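Local structure of regulator of nonsense transcripts 2 (4CEM) at residues A[127-132]-A[168-173]; A[148-153]-A[173-178]. The protein acts in nonsense-mediated mRNA decay as the factor UPF2, of which this helical MIF4G domain, the first of three, is probably a scaffold for protein interactions. One frame throughout, in Å; residues are numbered along the deposited sequence.

Contact 1 of 2, residues A[127-132]-A[168-173]; sequences VWKKHF and LSLIYE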
loop_
_atom_site.group_PDB
_atom_site.type_symbol
_atom_site.label_atom_id
_atom_site.label_comp_id
_atom_site.label_asym_id
_atom_site.label_seq_id
_atom_site.Cartn_x
_atom_site.Cartn_y
_atom_site.Cartn_z
ATOM N N VAL A 127 -15.408 -7.847 -6.653
ATOM C CA VAL A 127 -14.921 -7.021 -7.760
ATOM C C VAL A 127 -13.414 -6.761 -7.712
ATOM O O VAL A 127 -12.787 -6.605 -8.762
ATOM C CB VAL A 127 -15.671 -5.676 -7.840
ATOM C CG1 VAL A 127 -15.171 -4.853 -9.020
ATOM C CG2 VAL A 127 -17.166 -5.915 -7.965
ATOM N N TRP A 128 -12.833 -6.698 -6.514
ATOM C CA TRP A 128 -11.370 -6.665 -6.383
ATOM C C TRP A 128 -10.738 -7.939 -6.882
ATOM O O TRP A 128 -9.685 -7.906 -7.523
ATOM C CB TRP A 128 -10.929 -6.438 -4.933
ATOM C CG TRP A 128 -10.839 -4.991 -4.514
ATOM C CD1 TRP A 128 -11.552 -4.355 -3.510
ATOM C CD2 TRP A 128 -9.971 -3.958 -5.072
ATOM N NE1 TRP A 128 -11.202 -3.036 -3.418
ATOM C CE2 TRP A 128 -10.260 -2.733 -4.322
ATOM C CE3 TRP A 128 -9.026 -3.921 -6.080
ATOM C CZ2 TRP A 128 -9.616 -1.538 -4.591
ATOM C CZ3 TRP A 128 -8.379 -2.713 -6.340
ATOM C CH2 TRP A 128 -8.668 -1.547 -5.612
ATOM N N LYS A 129 -11.348 -9.082 -6.575
ATOM C CA LYS A 129 -10.814 -10.360 -7.045
ATOM C C LYS A 129 -10.809 -10.429 -8.575
ATOM O O LYS A 129 -9.785 -10.758 -9.175
ATOM C CB LYS A 129 -11.596 -11.533 -6.465
ATOM C CG LYS A 129 -11.166 -11.948 -5.074
ATOM C CD LYS A 129 -12.038 -13.095 -4.589
ATOM C CE LYS A 129 -11.763 -13.476 -3.146
ATOM N NZ LYS A 129 -12.939 -14.179 -2.560
ATOM N N LYS A 130 -11.941 -10.110 -9.199
ATOM C CA LYS A 130 -12.021 -10.048 -10.663
ATOM C C LYS A 130 -10.948 -9.108 -11.206
ATOM O O LYS A 130 -10.263 -9.425 -12.179
ATOM C CB LYS A 130 -13.398 -9.555 -11.137
ATOM C CG LYS A 130 -14.582 -10.441 -10.764
ATOM C CD LYS A 130 -14.593 -11.754 -11.531
ATOM C CE LYS A 130 -15.727 -12.655 -11.061
ATOM N NZ LYS A 130 -15.608 -14.043 -11.596
ATOM N N HIS A 131 -10.798 -7.954 -10.566
ATOM C CA HIS A 131 -9.835 -6.955 -11.014
ATOM C C HIS A 131 -8.423 -7.486 -11.013
ATOM O O HIS A 131 -7.647 -7.172 -11.910
ATOM C CB HIS A 131 -9.952 -5.697 -10.155
ATOM C CG HIS A 131 -9.022 -4.580 -10.563
ATOM N ND1 HIS A 131 -9.414 -3.566 -11.354
ATOM C CD2 HIS A 131 -7.686 -4.330 -10.232
ATOM C CE1 HIS A 131 -8.383 -2.709 -11.529
ATOM N NE2 HIS A 131 -7.325 -3.181 -10.842
ATOM N N PHE A 132 -8.069 -8.300 -10.020
ATOM C CA PHE A 132 -6.749 -8.942 -10.005
ATOM C C PHE A 132 -6.680 -10.138 -10.954
ATOM O O PHE A 132 -5.592 -10.637 -11.228
ATOM C CB PHE A 132 -6.334 -9.358 -8.584
ATOM C CG PHE A 132 -6.105 -8.198 -7.657
ATOM C CD1 PHE A 132 -5.202 -7.197 -7.985
ATOM C CD2 PHE A 132 -6.793 -8.103 -6.454
ATOM C CE1 PHE A 132 -4.994 -6.122 -7.137
ATOM C CE2 PHE A 132 -6.591 -7.033 -5.602
ATOM C CZ PHE A 132 -5.688 -6.041 -5.943
ATOM N N LEU A 168 -7.107 -10.537 4.526
ATOM C CA LEU A 168 -5.721 -10.992 4.694
ATOM C C LEU A 168 -5.364 -11.932 3.552
ATOM O O LEU A 168 -4.322 -11.784 2.907
ATOM C CB LEU A 168 -5.498 -11.696 6.040
ATOM C CG LEU A 168 -5.615 -10.839 7.306
ATOM C CD1 LEU A 168 -5.533 -11.724 8.542
ATOM C CD2 LEU A 168 -4.554 -9.752 7.334
ATOM N N SER A 169 -6.253 -12.887 3.304
ATOM C CA SER A 169 -6.105 -13.839 2.212
ATOM C C SER A 169 -5.896 -13.123 0.883
ATOM O O SER A 169 -4.987 -13.456 0.136
ATOM C CB SER A 169 -7.336 -14.744 2.141
ATOM O OG SER A 169 -7.367 -15.455 0.926
ATOM N N LEU A 170 -6.723 -12.124 0.602
ATOM C CA LEU A 170 -6.587 -11.365 -0.635
ATOM C C LEU A 170 -5.242 -10.641 -0.740
ATOM O O LEU A 170 -4.632 -10.635 -1.803
ATOM C CB LEU A 170 -7.724 -10.364 -0.762
ATOM C CG LEU A 170 -7.830 -9.694 -2.128
ATOM C CD1 LEU A 170 -8.478 -10.645 -3.121
ATOM C CD2 LEU A 170 -8.613 -8.393 -2.019
ATOM N N ILE A 171 -4.781 -10.034 0.355
ATOM C CA ILE A 171 -3.482 -9.344 0.367
ATOM C C ILE A 171 -2.334 -10.341 0.206
ATOM O O ILE A 171 -1.411 -10.114 -0.572
ATOM C CB ILE A 171 -3.254 -8.539 1.670
ATOM C CG1 ILE A 171 -4.285 -7.427 1.836
ATOM C CG2 ILE A 171 -1.871 -7.898 1.688
ATOM C CD1 ILE A 171 -4.420 -6.970 3.272
ATOM N N TYR A 172 -2.392 -11.443 0.947
ATOM C CA TYR A 172 -1.367 -12.488 0.851
ATOM C C TYR A 172 -1.202 -12.930 -0.596
ATOM O O TYR A 172 -0.086 -13.008 -1.104
ATOM C CB TYR A 172 -1.728 -13.697 1.727
ATOM C CG TYR A 172 -0.573 -14.649 1.969
ATOM C CD1 TYR A 172 0.407 -14.351 2.913
ATOM C CD2 TYR A 172 -0.457 -15.845 1.258
ATOM C CE1 TYR A 172 1.472 -15.210 3.143
ATOM C CE2 TYR A 172 0.605 -16.711 1.483
ATOM C CZ TYR A 172 1.569 -16.388 2.428
ATOM O OH TYR A 172 2.633 -17.231 2.674
ATOM N N GLU A 173 -2.328 -13.202 -1.251
ATOM C CA GLU A 173 -2.341 -13.568 -2.666
ATOM C C GLU A 173 -1.552 -12.601 -3.537
ATOM O O GLU A 173 -0.699 -13.024 -4.317
ATOM C CB GLU A 173 -3.776 -13.642 -3.201
ATOM C CG GLU A 173 -4.300 -15.050 -3.440
ATOM C CD GLU A 173 -5.316 -15.092 -4.571
ATOM O OE1 GLU A 173 -6.201 -14.206 -4.620
ATOM O OE2 GLU A 173 -5.212 -16.000 -5.422
#
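The two methyl groups of Leu170 make every close contact between segments 127-132 and 168-173, reaching Trp128, Lys129 and Phe132. All are van der Waals contacts; no hydrogen bond joins the segments. The setting is the all-helical MIF4G fold, a stack of helices of the HEAT-like kind, in which helix 120-137 and helix 164-181 run side by side. Their segment axes come no nearer than 11.7 Å and diverge by only 11° from parallel. With the axes this far apart, the buried surface is a modest 150 Å², more than half of it on Leu170.

Leu170 divides its work between its branches. CD2 faces the aromatic residues: it lies 4.2 Å from Trp128 CB and 4.3 Å from Phe132 CE2. It approaches the phenyl ring at its edge, near the ring plane, and so does not cover a face. For Trp128 the touching atom is the root of the side chain, because the indole turns away to pack on Ile153 and Asp149 of helix 143-158 and on Val94 of helix 86-95. CD1, the other branch, meets the aliphatic part of Lys129 at the solvent-facing margin, where the lysine crosses the leucine at a slant.

Leu170 CG stands anti to the backbone N (chi1 -169°), which carries the isobutyl group across the gap, and chi2 of 78° then sets CD2 toward the aromatics and CD1 toward the lysine. Ile171, pointing away from segment 127-132, packs on Phe195 and Ile203 of helix 189-204, while Leu168 and Tyr172 touch helix 230-259. Lys129 is extended beyond CG, carrying its ammonium group past the contact, which is made near the root of the chain by CG, 3.6 Å from Leu170 CD1.

Contact 2 of 2, residues A[148-153]-A[173-178]; sequences TDLRFI and EQLKNI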
loop_
_atom_site.group_PDB
_atom_site.type_symbol
_atom_site.label_atom_id
_atom_site.label_comp_id
_atom_site.label_asym_id
_atom_site.label_seq_id
_atom_site.Cartn_x
_atom_site.Cartn_y
_atom_site.Cartn_z
ATOM N N THR A 148 -1.168 1.610 -5.026
ATOM C CA THR A 148 -2.290 2.146 -4.274
ATOM C C THR A 148 -3.291 1.045 -3.942
ATOM O O THR A 148 -3.757 0.952 -2.806
ATOM C CB THR A 148 -2.982 3.279 -5.046
ATOM O OG1 THR A 148 -1.995 4.212 -5.494
ATOM C CG2 THR A 148 -3.974 4.008 -4.158
ATOM N N ASP A 149 -3.602 0.206 -4.926
ATOM C CA ASP A 149 -4.552 -0.886 -4.723
ATOM C C ASP A 149 -4.179 -1.713 -3.505
ATOM O O ASP A 149 -5.027 -2.010 -2.657
ATOM C CB ASP A 149 -4.615 -1.810 -5.948
ATOM C CG ASP A 149 -5.414 -1.222 -7.105
ATOM O OD1 ASP A 149 -5.832 -0.048 -7.017
ATOM O OD2 ASP A 149 -5.622 -1.949 -8.108
ATOM N N LEU A 150 -2.907 -2.088 -3.423
ATOM C CA LEU A 150 -2.444 -2.927 -2.324
ATOM C C LEU A 150 -2.648 -2.206 -0.994
ATOM O O LEU A 150 -3.147 -2.789 -0.037
ATOM C CB LEU A 150 -0.982 -3.327 -2.511
ATOM C CG LEU A 150 -0.520 -4.480 -1.613
ATOM C CD1 LEU A 150 -1.162 -5.787 -2.045
ATOM C CD2 LEU A 150 0.997 -4.606 -1.619
ATOM N N ARG A 151 -2.290 -0.931 -0.938
ATOM C CA ARG A 151 -2.522 -0.158 0.268
ATOM C C ARG A 151 -4.011 -0.079 0.572
ATOM O O ARG A 151 -4.426 -0.199 1.730
ATOM C CB ARG A 151 -1.960 1.250 0.135
ATOM C CG ARG A 151 -2.352 2.155 1.294
ATOM C CD ARG A 151 -1.929 3.580 1.045
ATOM N NE ARG A 151 -2.392 4.461 2.109
ATOM C CZ ARG A 151 -2.187 5.774 2.131
ATOM N NH1 ARG A 151 -1.529 6.367 1.144
ATOM N NH2 ARG A 151 -2.643 6.500 3.144
ATOM N N PHE A 152 -4.802 0.136 -0.477
ATOM C CA PHE A 152 -6.244 0.299 -0.344
ATOM C C PHE A 152 -6.862 -0.976 0.248
ATOM O O PHE A 152 -7.507 -0.911 1.290
ATOM C CB PHE A 152 -6.854 0.647 -1.703
ATOM C CG PHE A 152 -8.277 1.188 -1.654
ATOM C CD1 PHE A 152 -9.010 1.277 -0.472
ATOM C CD2 PHE A 152 -8.885 1.612 -2.834
ATOM C CE1 PHE A 152 -10.304 1.764 -0.477
ATOM C CE2 PHE A 152 -10.179 2.096 -2.837
ATOM C CZ PHE A 152 -10.887 2.174 -1.657
ATOM N N ILE A 153 -6.638 -2.135 -0.375
ATOM C CA ILE A 153 -7.212 -3.383 0.164
ATOM C C ILE A 153 -6.684 -3.699 1.569
ATOM O O ILE A 153 -7.411 -4.292 2.393
ATOM C CB ILE A 153 -7.045 -4.609 -0.772
ATOM C CG1 ILE A 153 -5.581 -5.000 -0.933
ATOM C CG2 ILE A 153 -7.690 -4.348 -2.133
ATOM C CD1 ILE A 153 -5.395 -6.251 -1.760
ATOM N N GLU A 173 -2.328 -13.202 -1.251
ATOM C CA GLU A 173 -2.341 -13.568 -2.666
ATOM C C GLU A 173 -1.552 -12.601 -3.537
ATOM O O GLU A 173 -0.699 -13.024 -4.317
ATOM C CB GLU A 173 -3.776 -13.642 -3.201
ATOM C CG GLU A 173 -4.300 -15.050 -3.440
ATOM C CD GLU A 173 -5.316 -15.092 -4.571
ATOM O OE1 GLU A 173 -6.201 -14.206 -4.620
ATOM O OE2 GLU A 173 -5.212 -16.000 -5.422
ATOM N N GLN A 174 -1.838 -11.308 -3.416
ATOM C CA GLN A 174 -1.218 -10.331 -4.304
ATOM C C GLN A 174 0.250 -10.138 -3.966
ATOM O O GLN A 174 1.049 -9.849 -4.851
ATOM C CB GLN A 174 -1.950 -8.988 -4.269
ATOM C CG GLN A 174 -3.456 -9.068 -4.474
ATOM C CD GLN A 174 -3.872 -10.062 -5.546
ATOM O OE1 GLN A 174 -4.677 -10.972 -5.298
ATOM N NE2 GLN A 174 -3.316 -9.903 -6.743
ATOM N N LEU A 175 0.603 -10.301 -2.692
ATOM C CA LEU A 175 2.006 -10.209 -2.271
ATOM C C LEU A 175 2.837 -11.352 -2.839
ATOM O O LEU A 175 3.949 -11.136 -3.327
ATOM C CB LEU A 175 2.148 -10.192 -0.737
ATOM C CG LEU A 175 2.546 -8.889 -0.029
ATOM C CD1 LEU A 175 3.252 -9.225 1.277
ATOM C CD2 LEU A 175 3.441 -8.001 -0.881
ATOM N N LYS A 176 2.301 -12.568 -2.751
ATOM C CA LYS A 176 2.937 -13.741 -3.353
ATOM C C LYS A 176 3.372 -13.468 -4.790
ATOM O O LYS A 176 4.475 -13.835 -5.180
ATOM C CB LYS A 176 2.006 -14.967 -3.319
ATOM C CG LYS A 176 2.418 -16.053 -2.332
ATOM C CD LYS A 176 1.806 -17.408 -2.681
ATOM C CE LYS A 176 2.612 -18.564 -2.095
ATOM N NZ LYS A 176 2.435 -19.835 -2.858
ATOM N N ASN A 177 2.509 -12.818 -5.567
ATOM C CA ASN A 177 2.808 -12.541 -6.972
ATOM C C ASN A 177 4.000 -11.609 -7.128
ATOM O O ASN A 177 4.861 -11.825 -7.986
ATOM C CB ASN A 177 1.589 -11.958 -7.687
ATOM C CG ASN A 177 0.434 -12.937 -7.761
ATOM O OD1 ASN A 177 -0.704 -12.546 -7.992
ATOM N ND2 ASN A 177 0.722 -14.216 -7.549
ATOM N N ILE A 178 4.046 -10.579 -6.291
ATOM C CA ILE A 178 5.171 -9.656 -6.276
ATOM C C ILE A 178 6.474 -10.381 -5.926
ATOM O O ILE A 178 7.487 -10.199 -6.601
ATOM C CB ILE A 178 4.928 -8.499 -5.290
ATOM C CG1 ILE A 178 4.016 -7.433 -5.920
ATOM C CG2 ILE A 178 6.252 -7.880 -4.868
ATOM C CD1 ILE A 178 2.540 -7.764 -5.893
#
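Leu150 carries its CG anti to the backbone N (chi1 -165°), and with chi2 at 70° one methyl is set against the root of Gln174 and the other against the tip of Leu175. Gln174 does the reverse: CG lies anti to its own carbonyl carbon, beside the backbone N, and a bend at chi2 folds the chain so that the amide heads off from segment 148-153 toward Phe132 of helix 120-137. Its methylene groups are thereby left to face the leucine and isoleucine opposite. Leu150 CD1 lies 4.0 Å from Gln174 CB, while the second branch, CD2, meets Leu175 methyl to methyl, with 4.2 Å between the two CD2 atoms.

Ile153, one helical turn after Leu150, adds the third contact. Its extended ethyl arm ends at CD1, 4.4 Å from Gln174 CG, and the same methyl is 3.9 Å from CG1 of Ile171, which belongs to the same helix as Gln174.

Helix 143-158 and helix 164-181 are successive in the chain and form an antiparallel helical hairpin of the MIF4G fold. Measured on the two segments, the axes approach to 11.5 Å and cross at -149°, and the nearest CA atoms, those of Leu150 and Gln174, are 7.8 Å apart. All four touching residues are buried; the segments bury 136 Å² between them, and other helices also cover these residues. Leu150 also packs on Phe195 of helix 189-204, and the ring of Phe152, on another side of the helix, touches Ala106, Val107 and Cys110 of helix 103-116. Asp149, beside Leu150 in sequence, is turned to helix 120-137 and forms a salt bridge through OD1 with Lys145 NZ, one turn earlier in its own helix.

How the contacts relate
Contacts 1 and 2 have centres about 7 Å apart and join three successive helices, 120-137, 143-158 and 164-181, of the MIF4G domain. Along the chain their segments alternate: 127-132, 148-153, 168-173, then 173-178, with Glu173 common to the last two. Helix 164-181 thus meets its immediate predecessor in contact 2 and the helix before that in contact 1. The two contacts also touch directly, as Phe132 CG lies 3.4 Å from Gln174 NE2 and Trp128 CZ2 3.7 Å from Phe152 CD2. The three helices thus pack on one another around a shared buried region of the domain, consistent with a helical-repeat scaffold.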